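Local coordinates for protein probable dehydrogenase (Bordetella bronchiseptica, PDB 3MOI) that probably acts as an NAD(P)-dependent oxidoreductase of the Gfo/Idh/MocA family, pairing a Rossmann-type dinucleotide-binding domain with a C-terminal α/β domain, at residues L118-S123 and A358-A362; L99-D105 and K366-E370; R131-I136 and V330-T334; M1-F5 and P26-I30; H77-V82 and R106-V111. All blocks are in the same frame, centred on the assembly; numbering follows the deposited sequence.

Contact 1: L118-S123 and A358-A362; sequences LVVGTS and ALRDA
V120 N donates to R360 O over 3.0 Å, with 151° at the hydrogen and the donor in the carbonyl plane, and this is the one hydrogen bond linking residues 118-123 with 358-362. R360 sits at the centre of an inverse gamma turn, which turns its carbonyl toward V120. Packing is tight around this oxygen: V120 CG1 lies 3.2 Å from R360 O, and V119 CA adds a C-H contact to R360 O at 3.3 Å. A second C-H contact joins D361 CA to L118 O at 3.6 Å. Close by, L118 has CG anti to its own nitrogen (chi1 178°), a setting that carries CD2 to 3.6 Å from A362 N, at the first turn of the following helix. Further off the fit slackens. A358, partly exposed, lays CB against V119 CG2 at 3.9 Å. The D361 carboxylate leaves the contact, OD1 accepting from W364 N, while CA and CB stay against L118 O. At the other end S123 OG and R360 NE stand 4.1 Å apart without bonding each other; S125 OG bonds to both, and the guanidinium is paired with E347 through NH1. Segment 358-362 lies beside 118-120, the outermost strand on that side of the parallel sheet, which pairs with strand 90-93. Helix 340-352 touches V119 and A358, and helix 101-114 receives L118 and A362.

Contact 2: L99-D105 and K366-E370; sequences LSRDEAD and KDTLE
Helices 101-105 and 366-370 run almost exactly antiparallel, 171° between their directions and 10.2 Å between their axes, with A104 and K366 the closest pair of CA atoms at 5.8 Å. Across this gap the fully extended K366 side chain lies over A104, CG meeting A104 CB at 4.0 Å, and reaches across the helix, past R101 O, to bring NZ to the carboxylate of D105. That salt bridge uses OD1, but the modelled separation is too short to be trusted as a bond length; the pairing of charges is plausible, its exact length doubtful. L369 fills the other end of the groove. Its CG stands opposite the backbone nitrogen (chi1 171°), which projects the branched tip across the interface: CD1 reaches L99 O at 3.8 Å and CD2 meets S100 C at 4.0 Å. Nearer solvent, R101 bends at chi3 and crosses E370 at about a right angle. R101 NH2 comes within 3.0 Å of E370 OE2, yet that oxygen lies over a face of the guanidinium, with no N-H aimed at it, so the attraction is purely electrostatic. E370 has a second cationic partner, R387, through its other oxygen. S100 begins the first helix as its N-cap, OG accepting from E103 N over 3.0 Å at 168°. The loop just before carries the Glu-Lys-Pro sequence common in Gfo/Idh/MocA proteins, and the antiparallel pair is an interface between a Rossmann-domain helix and the long helix 362-381 near the chain's C-terminus.

Contact 3: R131-I136 and V330-T334; sequences RTLRAI and VPAIT
T132 OG1 is gripped from two sides of the interface: I333 N donates to it over 3.2 Å at 152°, and the hydroxyl is also bonded to P128 O, one turn back in its own helix. The group can thus accept from the loop while donating to the helix carbonyl. A332 CA closes in at 3.3 Å on the same oxygen. The threonine places OG1 opposite its carbonyl carbon (chi1 -48°), an orientation that sends CG2 the other way, to V330 CG1 at 4.1 Å and alongside P331 O. In the C-terminal domain this contact seats helix 128-139 against 326-331, an outermost strand of the large mixed sheet, and against the loop that leaves it; V319 of the adjoining strand touches both T132 and I136. I333 straddles the exposed flank with its two branches. CD1 presses on A135 CB at 3.5 Å, whereas CG2 approaches the R131 guanidinium at its edge, in plane, 3.5 Å from NH2. R131 and I333 cross at about a right angle, an apolar methyl against a charged rim. Farther along the helix, I136 CD1 meets V330 CG2 at 4.3 Å, a more distant apolar touch.

Contact 4: M1-F5 and P26-I30; sequences MKIRF and PDAQI
I3 N to D27 O, Q29 N to I3 O and F5 N to Q29 O form the backbone ladder, the hydrogen bonds measuring 2.8, 3.2 and 2.9 Å. I3 pairs with A28, R4 with Q29 and F5 with I30 in parallel register, and the short strands 3-5 and 28-30 cross at -25° with 4.9 Å between axes. The first bond, from I3 N to D27 O, is nearly straight, with 176° at the hydrogen, although D27 precedes the paired strand residues 28-30. Apolar contact is confined to one face, the one holding I3, F5, A28 and I30: A28 CB comes at the edge of the F5 ring, 4.1 Å from CD1. Polar side chains sit around the ends and on the other face. The K2 chain bends at chi2 (132°) and lies across the second segment, CE 3.5 Å from P26 O. D27 OD2 forms salt bridges with R336 and R349, while its CB rests 3.6 Å from M1 O, and R4 pairs with D66. These strands, 3-8 and 28-34, are the two β arms of a beta-alpha-beta unit whose connecting helix, 12-24, lies over the apolar face: M22 touches F5 and I30, and A19 touches I30. On its other side strand 3-8 is flanked by strand 67-70, which places it inside the parallel Rossmann sheet.

Contact 5: H77-V82 and R106-V111; sequences HCEHVV and RMIEAV
M107 leaves its helix with CG opposite the carbonyl carbon (chi1 -70°), extends, and then turns at chi3 (-92°), which lays the thioether along the backbone of C78. M107 SD is 3.8 Å from C78 CA, and the methyl CE meets C78 CB at 4.1 Å. R106 bends at chi3 too, and its guanidinium swings back over the first helix. There NH1 stands 3.6 Å from C78 SG, approached obliquely, and V82 CG2 sits over one face of the group, 4.0 Å from NH2. No hydrogen bond joins the two segments; the contact is made by van der Waals packing of apolar side chains and the R106 guanidinium. Deeper in, V81 crosses M107 at about a right angle, its CG1 4.0 Å from M107 CG and 4.1 Å from V111 CG2. A110 CB touches V82 CG2 at 3.9 Å. The short axes lie 9.1 Å apart and only 7° from parallel, and the nearest CA pairs run from C78 with M107 to V82 with A110. The exposed border is the R106 side, while V81, M107 and V111 are buried. Helices 77-86 and 101-114 are joined through strand 90-93, and V81 also touches I70 on strand 67-70. H77 turns its ring away to bond L97 O in the loop after strand 90-93, and I108 meets helix 362-381 on another flank of helix 101-114.

Contacts 1, 2 and 5 form a continuous group around helix 101-114. Contacts 2 and 5 use that helix on different flanks, with centres about 11 Å apart, and K366 CB touches I108 CD1 at 4.1 Å. Contact 1 joins them where A362 CB meets I108 CG1 at 3.5 Å. Contact 3, in the C-terminal domain, meets contact 1 through L359 CD2 and R134 NH2, 3.8 Å apart. Contact 4 stands apart: it shares the parallel sheet with contact 1, yet their nearest atoms are about 8 Å apart. The glycine-rich turn after strand 3-8 is consistent with dinucleotide binding.

Contact 1: L118-S123 and A358-A362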
# COMPACT_ATOMS: atom_id res chain seq x y z
N LEU A 118 -2.31 -32.70 -8.72
CA LEU A 118 -1.98 -31.55 -9.52
C LEU A 118 -1.59 -30.42 -8.65
O LEU A 118 -2.28 -30.15 -7.75
CB LEU A 118 -3.22 -31.03 -10.32
CG LEU A 118 -2.91 -29.75 -11.15
CD1 LEU A 118 -3.57 -29.75 -12.62
CD2 LEU A 118 -3.31 -28.54 -10.39
N VAL A 119 -0.54 -29.70 -8.98
CA VAL A 119 -0.21 -28.46 -8.33
C VAL A 119 -0.06 -27.37 -9.40
O VAL A 119 0.54 -27.63 -10.45
CB VAL A 119 1.18 -28.58 -7.64
CG1 VAL A 119 1.86 -27.16 -7.39
CG2 VAL A 119 1.10 -29.42 -6.39
N VAL A 120 -0.46 -26.14 -9.12
CA VAL A 120 -0.09 -25.01 -9.99
C VAL A 120 0.88 -24.03 -9.33
O VAL A 120 0.58 -23.65 -8.22
CB VAL A 120 -1.45 -24.30 -10.45
CG1 VAL A 120 -2.68 -24.88 -9.79
CG2 VAL A 120 -1.44 -22.79 -10.37
N GLY A 121 1.99 -23.53 -9.89
CA GLY A 121 2.69 -23.93 -11.13
C GLY A 121 4.08 -23.28 -11.12
O GLY A 121 4.76 -23.20 -12.10
N THR A 122 4.51 -22.94 -9.92
CA THR A 122 5.52 -21.94 -9.48
C THR A 122 4.90 -20.56 -9.32
O THR A 122 5.14 -19.65 -10.10
CB THR A 122 6.89 -21.90 -10.12
OG1 THR A 122 7.51 -23.19 -10.14
CG2 THR A 122 7.77 -21.04 -9.17
N SER A 123 4.06 -20.43 -8.30
CA SER A 123 3.71 -19.13 -7.93
C SER A 123 4.73 -18.56 -6.94
O SER A 123 5.56 -19.27 -6.32
CB SER A 123 2.26 -19.04 -7.42
OG SER A 123 2.12 -19.52 -6.11
N ALA A 358 -2.07 -31.70 -1.93
CA ALA A 358 -1.67 -30.42 -2.47
C ALA A 358 -2.62 -29.29 -2.00
O ALA A 358 -3.80 -29.47 -1.96
CB ALA A 358 -1.68 -30.52 -3.94
N LEU A 359 -2.10 -28.13 -1.63
CA LEU A 359 -2.92 -26.94 -1.36
C LEU A 359 -3.38 -26.27 -2.67
O LEU A 359 -4.56 -25.93 -2.81
CB LEU A 359 -2.08 -25.94 -0.60
CG LEU A 359 -2.72 -24.60 -0.19
CD1 LEU A 359 -4.01 -24.70 0.70
CD2 LEU A 359 -1.58 -23.72 0.45
N ARG A 360 -2.44 -26.06 -3.59
CA ARG A 360 -2.72 -25.38 -4.81
C ARG A 360 -3.18 -26.33 -5.93
O ARG A 360 -2.53 -26.52 -6.99
CB ARG A 360 -1.52 -24.58 -5.25
CG ARG A 360 -1.06 -23.54 -4.19
CD ARG A 360 0.30 -22.95 -4.48
NE ARG A 360 0.78 -22.25 -3.29
CZ ARG A 360 1.25 -22.83 -2.17
NH1 ARG A 360 1.37 -24.15 -2.06
NH2 ARG A 360 1.62 -22.06 -1.17
N ASP A 361 -4.35 -26.92 -5.71
CA ASP A 361 -4.83 -27.90 -6.65
C ASP A 361 -5.62 -27.19 -7.76
O ASP A 361 -5.56 -25.97 -7.93
CB ASP A 361 -5.68 -28.92 -5.90
CG ASP A 361 -7.04 -28.37 -5.55
OD1 ASP A 361 -7.15 -27.15 -5.27
OD2 ASP A 361 -8.01 -29.18 -5.63
N ALA A 362 -6.35 -27.96 -8.55
CA ALA A 362 -7.06 -27.36 -9.70
C ALA A 362 -8.17 -26.43 -9.19
O ALA A 362 -8.37 -25.37 -9.78
CB ALA A 362 -7.55 -28.39 -10.63

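Contact 2: L99-D105 and K366-E370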
# COMPACT_ATOMS: atom_id res chain seq x y z
N LEU A 99 -7.80 -19.30 -18.96
CA LEU A 99 -8.59 -18.09 -18.98
C LEU A 99 -10.08 -18.41 -18.86
O LEU A 99 -10.89 -17.50 -18.65
CB LEU A 99 -8.38 -17.38 -20.30
CG LEU A 99 -7.28 -16.33 -20.53
CD1 LEU A 99 -6.05 -16.55 -19.66
CD2 LEU A 99 -6.98 -16.24 -22.06
N SER A 100 -10.44 -19.67 -18.94
CA SER A 100 -11.83 -20.06 -19.11
C SER A 100 -12.41 -20.95 -17.94
O SER A 100 -11.94 -22.03 -17.67
CB SER A 100 -11.92 -20.79 -20.45
OG SER A 100 -12.86 -21.82 -20.41
N ARG A 101 -13.47 -20.51 -17.29
CA ARG A 101 -14.06 -21.32 -16.27
C ARG A 101 -14.44 -22.74 -16.71
O ARG A 101 -14.24 -23.71 -15.97
CB ARG A 101 -15.26 -20.61 -15.74
CG ARG A 101 -14.92 -19.28 -14.94
CD ARG A 101 -16.12 -18.38 -14.81
NE ARG A 101 -16.62 -18.37 -13.43
CZ ARG A 101 -17.57 -19.16 -12.91
NH1 ARG A 101 -18.18 -20.09 -13.67
NH2 ARG A 101 -17.90 -19.03 -11.61
N ASP A 102 -15.01 -22.88 -17.90
CA ASP A 102 -15.36 -24.17 -18.43
C ASP A 102 -14.12 -25.06 -18.56
O ASP A 102 -14.15 -26.27 -18.23
CB ASP A 102 -15.97 -24.05 -19.83
CG ASP A 102 -17.33 -23.38 -19.85
OD1 ASP A 102 -18.12 -23.49 -18.87
OD2 ASP A 102 -17.65 -22.77 -20.91
N GLU A 103 -13.06 -24.49 -19.11
CA GLU A 103 -11.81 -25.22 -19.14
C GLU A 103 -11.42 -25.69 -17.73
O GLU A 103 -11.13 -26.89 -17.48
CB GLU A 103 -10.68 -24.41 -19.77
CG GLU A 103 -10.84 -24.32 -21.30
CD GLU A 103 -9.59 -23.80 -22.09
OE1 GLU A 103 -8.50 -23.66 -21.52
OE2 GLU A 103 -9.72 -23.53 -23.32
N ALA A 104 -11.40 -24.75 -16.82
CA ALA A 104 -11.03 -25.08 -15.47
C ALA A 104 -11.90 -26.23 -14.94
O ALA A 104 -11.42 -27.05 -14.24
CB ALA A 104 -11.13 -23.91 -14.63
N ASP A 105 -13.15 -26.31 -15.33
CA ASP A 105 -14.00 -27.41 -14.89
C ASP A 105 -13.58 -28.67 -15.56
O ASP A 105 -13.56 -29.68 -14.92
CB ASP A 105 -15.50 -27.16 -15.14
CG ASP A 105 -16.09 -26.12 -14.17
OD1 ASP A 105 -15.42 -25.79 -13.13
OD2 ASP A 105 -17.22 -25.64 -14.44
N LYS A 366 -8.83 -22.54 -10.15
CA LYS A 366 -10.08 -21.94 -10.68
C LYS A 366 -10.47 -20.76 -9.83
O LYS A 366 -10.83 -19.70 -10.36
CB LYS A 366 -11.26 -22.93 -10.73
CG LYS A 366 -12.57 -22.31 -11.25
CD LYS A 366 -13.72 -23.32 -11.28
CE LYS A 366 -14.94 -22.75 -12.03
NZ LYS A 366 -16.10 -23.74 -12.03
N ASP A 367 -10.36 -20.95 -8.53
CA ASP A 367 -10.64 -19.92 -7.59
C ASP A 367 -9.81 -18.66 -7.81
O ASP A 367 -10.37 -17.54 -7.83
CB ASP A 367 -10.53 -20.43 -6.16
CG ASP A 367 -10.87 -19.35 -5.16
OD1 ASP A 367 -12.08 -19.22 -4.74
OD2 ASP A 367 -9.93 -18.58 -4.85
N THR A 368 -8.53 -18.81 -8.09
CA THR A 368 -7.72 -17.64 -8.42
C THR A 368 -8.18 -17.04 -9.75
O THR A 368 -8.27 -15.79 -9.94
CB THR A 368 -6.26 -18.01 -8.44
OG1 THR A 368 -5.88 -18.31 -7.11
CG2 THR A 368 -5.38 -16.87 -9.00
N LEU A 369 -8.50 -17.90 -10.70
CA LEU A 369 -9.04 -17.35 -11.97
C LEU A 369 -10.28 -16.52 -11.62
O LEU A 369 -10.39 -15.39 -12.09
CB LEU A 369 -9.32 -18.44 -12.97
CG LEU A 369 -10.07 -18.12 -14.26
CD1 LEU A 369 -9.34 -17.11 -15.18
CD2 LEU A 369 -10.31 -19.40 -14.96
N GLU A 370 -11.16 -16.98 -10.71
CA GLU A 370 -12.41 -16.21 -10.49
C GLU A 370 -12.11 -14.92 -9.85
O GLU A 370 -12.78 -13.94 -10.12
CB GLU A 370 -13.43 -16.95 -9.67
CG GLU A 370 -14.04 -18.11 -10.44
CD GLU A 370 -14.88 -19.05 -9.60
OE1 GLU A 370 -14.99 -18.84 -8.37
OE2 GLU A 370 -15.46 -20.00 -10.16

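Contact 3: R131-I136 and V330-T334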
# COMPACT_ATOMS: atom_id res chain seq x y z
N ARG A 131 5.66 -18.92 2.57
CA ARG A 131 5.41 -20.07 3.43
C ARG A 131 5.76 -19.75 4.86
O ARG A 131 5.05 -20.13 5.80
CB ARG A 131 6.24 -21.25 2.97
CG ARG A 131 6.07 -22.56 3.75
CD ARG A 131 6.70 -23.69 2.88
NE ARG A 131 7.47 -24.64 3.67
CZ ARG A 131 7.27 -25.96 3.69
NH1 ARG A 131 6.29 -26.53 2.96
NH2 ARG A 131 8.05 -26.72 4.45
N THR A 132 6.83 -18.99 5.02
CA THR A 132 7.23 -18.59 6.38
C THR A 132 6.21 -17.70 7.01
O THR A 132 5.94 -17.90 8.18
CB THR A 132 8.60 -17.92 6.44
OG1 THR A 132 9.54 -18.71 5.71
CG2 THR A 132 9.06 -17.78 7.90
N LEU A 133 5.66 -16.76 6.25
CA LEU A 133 4.62 -15.87 6.77
C LEU A 133 3.44 -16.72 7.20
O LEU A 133 2.89 -16.49 8.27
CB LEU A 133 4.18 -14.75 5.78
CG LEU A 133 5.16 -13.59 5.45
CD1 LEU A 133 4.87 -12.91 4.08
CD2 LEU A 133 5.26 -12.48 6.51
N ARG A 134 3.06 -17.73 6.39
CA ARG A 134 1.96 -18.63 6.77
C ARG A 134 2.29 -19.32 8.10
O ARG A 134 1.53 -19.24 9.08
CB ARG A 134 1.61 -19.68 5.68
CG ARG A 134 0.54 -20.69 6.11
CD ARG A 134 0.38 -21.93 5.08
NE ARG A 134 -0.86 -21.72 4.31
CZ ARG A 134 -1.97 -22.47 4.27
NH1 ARG A 134 -2.08 -23.68 4.85
NH2 ARG A 134 -2.99 -21.97 3.56
N ALA A 135 3.44 -19.96 8.16
CA ALA A 135 3.78 -20.69 9.42
C ALA A 135 3.60 -19.76 10.65
O ALA A 135 2.96 -20.13 11.65
CB ALA A 135 5.15 -21.28 9.33
N ILE A 136 4.07 -18.53 10.54
CA ILE A 136 4.00 -17.59 11.67
C ILE A 136 2.56 -17.30 12.09
O ILE A 136 2.23 -17.32 13.26
CB ILE A 136 4.76 -16.29 11.35
CG1 ILE A 136 6.27 -16.60 11.35
CG2 ILE A 136 4.43 -15.22 12.32
CD1 ILE A 136 7.11 -15.62 10.60
N VAL A 330 13.00 -14.17 11.61
CA VAL A 330 12.80 -15.61 11.55
C VAL A 330 13.33 -16.12 10.22
O VAL A 330 12.86 -15.71 9.19
CB VAL A 330 11.30 -15.96 11.63
CG1 VAL A 330 11.07 -17.50 11.44
CG2 VAL A 330 10.73 -15.44 12.94
N PRO A 331 14.31 -17.02 10.23
CA PRO A 331 14.74 -17.59 8.95
C PRO A 331 13.64 -18.32 8.15
O PRO A 331 12.74 -18.93 8.72
CB PRO A 331 15.83 -18.60 9.37
CG PRO A 331 15.58 -18.85 10.81
CD PRO A 331 15.17 -17.51 11.32
N ALA A 332 13.76 -18.24 6.84
CA ALA A 332 12.87 -18.89 5.93
C ALA A 332 12.89 -20.41 6.05
O ALA A 332 13.95 -21.06 5.96
CB ALA A 332 13.22 -18.48 4.52
N ILE A 333 11.71 -20.99 6.20
CA ILE A 333 11.59 -22.42 6.20
C ILE A 333 12.40 -23.08 5.05
O ILE A 333 12.23 -22.75 3.89
CB ILE A 333 10.14 -22.87 6.25
CG1 ILE A 333 9.53 -22.43 7.62
CG2 ILE A 333 10.07 -24.38 6.08
CD1 ILE A 333 7.98 -22.66 7.78
N THR A 334 13.35 -23.95 5.45
CA THR A 334 14.19 -24.67 4.51
C THR A 334 13.27 -25.49 3.62
O THR A 334 12.44 -26.25 4.11
CB THR A 334 15.16 -25.69 5.22
OG1 THR A 334 16.14 -26.16 4.28
CG2 THR A 334 14.39 -26.98 5.75

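Contact 4: M1-F5 and P26-I30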
# COMPACT_ATOMS: atom_id res chain seq x y z
N MET A 1 9.48 -40.36 -3.00
CA MET A 1 10.94 -40.71 -3.25
C MET A 1 11.41 -39.96 -4.51
O MET A 1 11.28 -38.75 -4.50
CB MET A 1 11.21 -42.25 -3.31
CG MET A 1 12.67 -42.60 -2.86
SD MET A 1 12.90 -42.39 -1.04
CE MET A 1 12.53 -44.09 -0.50
N LYS A 2 11.95 -40.61 -5.57
CA LYS A 2 12.37 -39.83 -6.76
C LYS A 2 11.30 -39.77 -7.87
O LYS A 2 10.89 -40.79 -8.43
CB LYS A 2 13.67 -40.34 -7.33
CG LYS A 2 14.42 -39.28 -8.17
CD LYS A 2 15.90 -39.22 -7.75
CE LYS A 2 16.71 -38.13 -8.45
NZ LYS A 2 18.19 -38.41 -8.33
N ILE A 3 10.87 -38.57 -8.20
CA ILE A 3 9.85 -38.35 -9.21
C ILE A 3 10.47 -38.19 -10.59
O ILE A 3 11.32 -37.36 -10.82
CB ILE A 3 8.98 -37.10 -8.82
CG1 ILE A 3 8.48 -37.25 -7.38
CG2 ILE A 3 7.83 -36.89 -9.75
CD1 ILE A 3 8.07 -38.70 -7.00
N ARG A 4 10.05 -39.01 -11.52
CA ARG A 4 10.53 -38.90 -12.87
C ARG A 4 9.58 -37.97 -13.64
O ARG A 4 8.38 -38.25 -13.75
CB ARG A 4 10.64 -40.28 -13.53
CG ARG A 4 11.60 -41.27 -12.88
CD ARG A 4 11.36 -42.71 -13.35
NE ARG A 4 9.97 -43.06 -13.12
CZ ARG A 4 9.43 -44.27 -13.29
NH1 ARG A 4 10.16 -45.33 -13.68
NH2 ARG A 4 8.12 -44.43 -13.06
N PHE A 5 10.14 -36.87 -14.11
CA PHE A 5 9.39 -35.77 -14.69
C PHE A 5 9.61 -35.68 -16.16
O PHE A 5 10.74 -35.85 -16.60
CB PHE A 5 9.86 -34.44 -14.14
CG PHE A 5 9.10 -33.97 -12.99
CD1 PHE A 5 9.63 -34.06 -11.70
CD2 PHE A 5 7.84 -33.43 -13.15
CE1 PHE A 5 8.90 -33.59 -10.61
CE2 PHE A 5 7.11 -32.97 -12.07
CZ PHE A 5 7.65 -33.04 -10.81
N PRO A 26 16.94 -33.01 -5.65
CA PRO A 26 17.30 -34.36 -5.31
C PRO A 26 16.15 -35.31 -5.34
O PRO A 26 16.37 -36.52 -5.41
CB PRO A 26 17.86 -34.26 -3.87
CG PRO A 26 17.31 -33.00 -3.32
CD PRO A 26 17.15 -32.09 -4.51
N ASP A 27 14.93 -34.82 -5.29
CA ASP A 27 13.82 -35.76 -5.41
C ASP A 27 13.22 -35.78 -6.81
O ASP A 27 12.11 -36.31 -7.00
CB ASP A 27 12.77 -35.46 -4.33
CG ASP A 27 13.36 -35.50 -2.94
OD1 ASP A 27 14.23 -36.39 -2.75
OD2 ASP A 27 12.99 -34.64 -2.09
N ALA A 28 13.98 -35.25 -7.78
CA ALA A 28 13.48 -35.06 -9.12
C ALA A 28 14.56 -35.24 -10.16
O ALA A 28 15.69 -34.70 -10.04
CB ALA A 28 12.87 -33.68 -9.27
N GLN A 29 14.15 -35.95 -11.21
CA GLN A 29 14.93 -36.27 -12.38
C GLN A 29 14.11 -35.88 -13.61
O GLN A 29 12.99 -36.35 -13.78
CB GLN A 29 15.16 -37.80 -12.39
CG GLN A 29 16.19 -38.30 -13.41
CD GLN A 29 17.52 -37.47 -13.46
OE1 GLN A 29 18.01 -37.14 -14.56
NE2 GLN A 29 18.10 -37.16 -12.26
N ILE A 30 14.68 -35.04 -14.47
CA ILE A 30 14.16 -34.85 -15.81
C ILE A 30 14.50 -36.09 -16.67
O ILE A 30 15.63 -36.56 -16.71
CB ILE A 30 14.77 -33.67 -16.51
CG1 ILE A 30 14.48 -32.38 -15.72
CG2 ILE A 30 14.18 -33.53 -17.89
CD1 ILE A 30 15.31 -31.18 -16.17

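Contact 5: H77-V82 and R106-V111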
# COMPACT_ATOMS: atom_id res chain seq x y z
N HIS A 77 -3.12 -25.44 -21.99
CA HIS A 77 -3.12 -26.10 -20.68
C HIS A 77 -4.24 -27.10 -20.48
O HIS A 77 -4.01 -28.19 -20.00
CB HIS A 77 -3.16 -25.11 -19.58
CG HIS A 77 -1.90 -24.33 -19.42
ND1 HIS A 77 -1.82 -23.25 -18.57
CD2 HIS A 77 -0.68 -24.49 -19.96
CE1 HIS A 77 -0.59 -22.77 -18.60
NE2 HIS A 77 0.12 -23.49 -19.45
N CYS A 78 -5.43 -26.74 -20.84
CA CYS A 78 -6.55 -27.64 -20.66
C CYS A 78 -6.31 -29.02 -21.27
O CYS A 78 -6.41 -30.07 -20.58
CB CYS A 78 -7.84 -27.05 -21.25
SG CYS A 78 -9.26 -28.11 -21.00
N GLU A 79 -6.02 -29.05 -22.56
CA GLU A 79 -5.86 -30.35 -23.19
C GLU A 79 -4.60 -31.06 -22.69
O GLU A 79 -4.56 -32.26 -22.62
CB GLU A 79 -5.85 -30.26 -24.72
CG GLU A 79 -4.60 -29.54 -25.28
CD GLU A 79 -4.74 -29.18 -26.77
OE1 GLU A 79 -4.15 -30.02 -27.58
OE2 GLU A 79 -5.41 -28.10 -27.10
N HIS A 80 -3.57 -30.30 -22.34
CA HIS A 80 -2.35 -30.94 -21.84
C HIS A 80 -2.66 -31.60 -20.48
O HIS A 80 -2.25 -32.71 -20.20
CB HIS A 80 -1.18 -29.93 -21.74
CG HIS A 80 -0.45 -29.69 -23.03
ND1 HIS A 80 0.46 -28.64 -23.18
CD2 HIS A 80 -0.44 -30.37 -24.21
CE1 HIS A 80 0.98 -28.69 -24.40
NE2 HIS A 80 0.45 -29.73 -25.05
N VAL A 81 -3.47 -30.95 -19.67
CA VAL A 81 -3.82 -31.49 -18.37
C VAL A 81 -4.73 -32.70 -18.49
O VAL A 81 -4.53 -33.72 -17.80
CB VAL A 81 -4.40 -30.40 -17.47
CG1 VAL A 81 -5.31 -31.00 -16.41
CG2 VAL A 81 -3.23 -29.55 -16.87
N VAL A 82 -5.73 -32.61 -19.35
CA VAL A 82 -6.56 -33.78 -19.58
C VAL A 82 -5.75 -34.94 -20.11
O VAL A 82 -5.91 -36.07 -19.69
CB VAL A 82 -7.68 -33.45 -20.55
CG1 VAL A 82 -8.39 -34.73 -21.01
CG2 VAL A 82 -8.61 -32.41 -19.86
N ARG A 106 -13.23 -28.62 -16.84
CA ARG A 106 -12.81 -29.84 -17.50
C ARG A 106 -11.54 -30.39 -16.88
O ARG A 106 -11.34 -31.62 -16.84
CB ARG A 106 -12.53 -29.65 -19.00
CG ARG A 106 -13.75 -29.43 -19.93
CD ARG A 106 -13.22 -29.49 -21.43
NE ARG A 106 -12.68 -30.85 -21.73
CZ ARG A 106 -11.71 -31.16 -22.59
NH1 ARG A 106 -11.02 -30.23 -23.28
NH2 ARG A 106 -11.39 -32.43 -22.73
N MET A 107 -10.69 -29.49 -16.42
CA MET A 107 -9.39 -29.86 -15.81
C MET A 107 -9.61 -30.56 -14.44
O MET A 107 -9.07 -31.65 -14.17
CB MET A 107 -8.47 -28.63 -15.72
CG MET A 107 -7.92 -28.09 -17.12
SD MET A 107 -7.13 -26.47 -17.14
CE MET A 107 -8.50 -25.64 -17.50
N ILE A 108 -10.49 -29.98 -13.64
CA ILE A 108 -10.83 -30.51 -12.33
C ILE A 108 -11.41 -31.92 -12.52
O ILE A 108 -10.97 -32.87 -11.88
CB ILE A 108 -11.81 -29.53 -11.61
CG1 ILE A 108 -11.02 -28.24 -11.20
CG2 ILE A 108 -12.50 -30.16 -10.39
CD1 ILE A 108 -11.89 -27.02 -10.84
N GLU A 109 -12.33 -32.07 -13.46
CA GLU A 109 -13.05 -33.30 -13.59
C GLU A 109 -12.10 -34.41 -14.04
O GLU A 109 -12.08 -35.51 -13.48
CB GLU A 109 -14.28 -33.08 -14.48
CG GLU A 109 -15.29 -32.07 -13.84
CD GLU A 109 -16.45 -31.55 -14.76
OE1 GLU A 109 -16.37 -31.62 -16.02
OE2 GLU A 109 -17.48 -31.05 -14.20
N ALA A 110 -11.21 -34.07 -14.95
CA ALA A 110 -10.21 -35.04 -15.42
C ALA A 110 -9.24 -35.46 -14.31
O ALA A 110 -8.96 -36.64 -14.12
CB ALA A 110 -9.45 -34.47 -16.61
N VAL A 111 -8.74 -34.49 -13.56
CA VAL A 111 -7.77 -34.79 -12.50
C VAL A 111 -8.43 -35.63 -11.45
O VAL A 111 -7.85 -36.64 -11.05
CB VAL A 111 -7.16 -33.47 -11.91
CG1 VAL A 111 -6.57 -33.69 -10.56
CG2 VAL A 111 -6.16 -32.88 -12.92